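Local coordinates for protein 5-carboxymethyl-2-hydroxymuconate semialdehyde dehydrogenase (PDB 2D4E) that probably oxidises 5-carboxymethyl-2-hydroxymuconate semialdehyde to the corresponding acid with bound NAD as cofactor, as a member of the aldehyde dehydrogenase family, at residues Val194-Pro197 against Ala198-Ser201. Sequence-based numbering, arbitrary orientation.
Sequences VLKP and AEWS. With NA (sodium ion), chain I; NAD (nicotinamide-adenine-dinucleotide), chain K.
K196 and E199 meet in a local salt bridge, NZ to OE2 3.4 Å, at the C-terminal end of strand 193-196, with E199 in the loop that follows. This strand lies in the parallel sheet of the Rossmann-type NAD-binding domain. Both side chains grip one hydroxyl, O2B, of the adenosine ribose of the bound NAD.

K196 can be followed outward. From CB the chain leaves the strand; the side chain also touches A232 and L236 of helix 229-238. The chain then bends at chi2 (-54°) and again at chi3 (-70°), which turns CE to the ribose, 3.5 Å from O2B. NZ at the tip gives a hydrogen bond of 2.8 Å to O2B and a weak one to O3B. It also bonds P197 O at 2.7 Å, coming from above the carbonyl plane, and G227 O. Without the amine, as with an alanine at this position, ribose O2B and P197 O would probably lose this donor and E199 its positive mate.

E199 reaches the same ribose hydroxyl from the type I beta turn of A198 to S201, and its OE1 accepts a hydrogen bond from G229 N. The next residue of the turn, W200, turns to a different ligand. Its carbonyl O binds a sodium ion at 2.5 Å, with S46, L47 and D113 completing the protein ligands. Back at the ribose, O2B donates its proton to E199 OE2 at 2.8 Å.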
loop_
_atom_site.group_PDB
_atom_site.type_symbol
_atom_site.label_atom_id
_atom_site.label_comp_id
_atom_site.label_asym_id
_atom_site.label_seq_id
_atom_site.Cartn_x
_atom_site.Cartn_y
_atom_site.Cartn_z
ATOM N N VAL C 194 -27.011 -12.799 7.439
ATOM C CA VAL C 194 -28.390 -13.200 7.216
ATOM C C VAL C 194 -28.523 -13.285 5.695
ATOM O O VAL C 194 -28.545 -12.263 5.006
ATOM C CB VAL C 194 -29.426 -12.182 7.743
ATOM C CG1 VAL C 194 -30.823 -12.642 7.343
ATOM C CG2 VAL C 194 -29.338 -12.057 9.263
ATOM N N LEU C 195 -28.595 -14.504 5.177
ATOM C CA LEU C 195 -28.716 -14.730 3.740
ATOM C C LEU C 195 -30.168 -14.868 3.281
ATOM O O LEU C 195 -30.968 -15.554 3.921
ATOM C CB LEU C 195 -27.936 -15.991 3.354
ATOM C CG LEU C 195 -28.076 -16.532 1.930
ATOM C CD1 LEU C 195 -27.430 -15.569 0.945
ATOM C CD2 LEU C 195 -27.419 -17.900 1.838
ATOM N N LYS C 196 -30.500 -14.202 2.175
ATOM C CA LYS C 196 -31.845 -14.268 1.589
ATOM C C LYS C 196 -31.610 -14.600 0.114
ATOM O O LYS C 196 -31.416 -13.711 -0.711
ATOM C CB LYS C 196 -32.573 -12.919 1.716
ATOM C CG LYS C 196 -34.093 -13.027 1.846
ATOM C CD LYS C 196 -34.740 -13.837 0.710
ATOM C CE LYS C 196 -34.685 -13.096 -0.624
ATOM N NZ LYS C 196 -35.176 -13.919 -1.773
ATOM N N PRO C 197 -31.612 -15.896 -0.229
ATOM C CA PRO C 197 -31.388 -16.365 -1.601
ATOM C C PRO C 197 -32.571 -16.254 -2.554
ATOM O O PRO C 197 -33.729 -16.219 -2.135
ATOM C CB PRO C 197 -30.968 -17.809 -1.388
ATOM C CG PRO C 197 -31.875 -18.221 -0.255
ATOM C CD PRO C 197 -31.777 -17.035 0.694
ATOM N N ALA C 198 -32.262 -16.211 -3.850
ATOM C CA ALA C 198 -33.284 -16.121 -4.891
ATOM C C ALA C 198 -34.313 -17.230 -4.705
ATOM O O ALA C 198 -33.954 -18.378 -4.444
ATOM C CB ALA C 198 -32.640 -16.237 -6.262
ATOM N N GLU C 199 -35.590 -16.890 -4.846
ATOM C CA GLU C 199 -36.653 -17.871 -4.670
ATOM C C GLU C 199 -36.752 -18.949 -5.753
ATOM O O GLU C 199 -37.326 -20.013 -5.512
ATOM C CB GLU C 199 -38.011 -17.164 -4.503
ATOM C CG GLU C 199 -38.388 -16.137 -5.579
ATOM C CD GLU C 199 -37.918 -14.716 -5.261
ATOM O OE1 GLU C 199 -38.676 -13.759 -5.548
ATOM O OE2 GLU C 199 -36.794 -14.547 -4.739
ATOM N N TRP C 200 -36.189 -18.696 -6.931
ATOM C CA TRP C 200 -36.246 -19.681 -8.012
ATOM C C TRP C 200 -35.259 -20.853 -7.902
ATOM O O TRP C 200 -35.303 -21.772 -8.723
ATOM C CB TRP C 200 -36.076 -18.994 -9.375
ATOM C CG TRP C 200 -37.331 -18.368 -9.889
ATOM C CD1 TRP C 200 -38.600 -18.563 -9.417
ATOM C CD2 TRP C 200 -37.457 -17.488 -11.016
ATOM N NE1 TRP C 200 -39.505 -17.863 -10.178
ATOM C CE2 TRP C 200 -38.832 -17.194 -11.167
ATOM C CE3 TRP C 200 -36.541 -16.920 -11.915
ATOM C CZ2 TRP C 200 -39.315 -16.356 -12.180
ATOM C CZ3 TRP C 200 -37.023 -16.081 -12.927
ATOM C CH2 TRP C 200 -38.398 -15.810 -13.047
ATOM N N SER C 201 -34.383 -20.827 -6.896
ATOM C CA SER C 201 -33.398 -21.902 -6.675
ATOM C C SER C 201 -32.902 -21.833 -5.222
ATOM O O SER C 201 -31.713 -21.659 -4.955
ATOM C CB SER C 201 -32.217 -21.742 -7.639
ATOM O OG SER C 201 -31.601 -20.472 -7.488
HETATM NA NA NA I . -35.624 -24.165 -9.370
HETATM P PA NAD K . -33.431 -10.110 -8.870
HETATM O O1A NAD K . -34.880 -9.976 -8.963
HETATM O O2A NAD K . -32.767 -8.817 -8.634
HETATM O O5B NAD K . -32.938 -11.100 -7.681
HETATM C C5B NAD K . -31.814 -10.846 -6.776
HETATM C C4B NAD K . -32.325 -10.952 -5.355
HETATM O O4B NAD K . -33.155 -9.782 -5.185
HETATM C C3B NAD K . -33.279 -12.151 -5.091
HETATM O O3B NAD K . -32.816 -12.932 -3.969
HETATM C C2B NAD K . -34.632 -11.458 -4.860
HETATM O O2B NAD K . -35.496 -12.180 -3.954
HETATM C C1B NAD K . -34.198 -10.103 -4.340
HETATM N N9A NAD K . -35.227 -9.091 -4.500
HETATM C C8A NAD K . -36.090 -8.873 -5.559
HETATM N N7A NAD K . -36.932 -7.830 -5.368
HETATM C C5A NAD K . -36.565 -7.368 -4.104
HETATM C C6A NAD K . -37.066 -6.279 -3.296
HETATM N N6A NAD K . -38.061 -5.478 -3.687
HETATM N N1A NAD K . -36.459 -6.095 -2.062
HETATM C C2A NAD K . -35.425 -6.935 -1.660
HETATM N N3A NAD K . -34.905 -7.955 -2.329
HETATM C C4A NAD K . -35.512 -8.129 -3.551
HETATM O O3 NAD K . -32.956 -10.776 -10.154
HETATM P PN NAD K . -32.239 -12.112 -10.620
HETATM O O1N NAD K . -33.119 -12.692 -11.655
HETATM O O2N NAD K . -31.969 -12.954 -9.443
HETATM O O5D NAD K . -31.059 -11.347 -11.271
HETATM C C5D NAD K . -30.200 -11.789 -12.294
HETATM C C4D NAD K . -29.429 -10.511 -12.399
HETATM O O4D NAD K . -28.313 -10.471 -11.480
HETATM C C3D NAD K . -28.942 -10.113 -13.785
HETATM O O3D NAD K . -29.285 -8.756 -14.129
HETATM C C2D NAD K . -27.442 -10.369 -13.654
HETATM O O2D NAD K . -26.702 -9.562 -14.594
HETATM C C1D NAD K . -27.202 -10.029 -12.199
HETATM N N1N NAD K . -25.966 -10.617 -11.658
HETATM C C2N NAD K . -24.959 -9.681 -11.478
HETATM C C3N NAD K . -23.756 -10.162 -10.984
HETATM C C7N NAD K . -22.563 -9.245 -10.761
HETATM O O7N NAD K . -21.536 -9.728 -10.321
HETATM N N7N NAD K . -22.652 -7.936 -11.058
HETATM C C4N NAD K . -23.566 -11.587 -10.674
HETATM C C5N NAD K . -24.692 -12.427 -10.909
HETATM C C6N NAD K . -25.907 -12.024 -11.393
HETATM O O HOH W 1 -36.835 -22.669 -10.909
#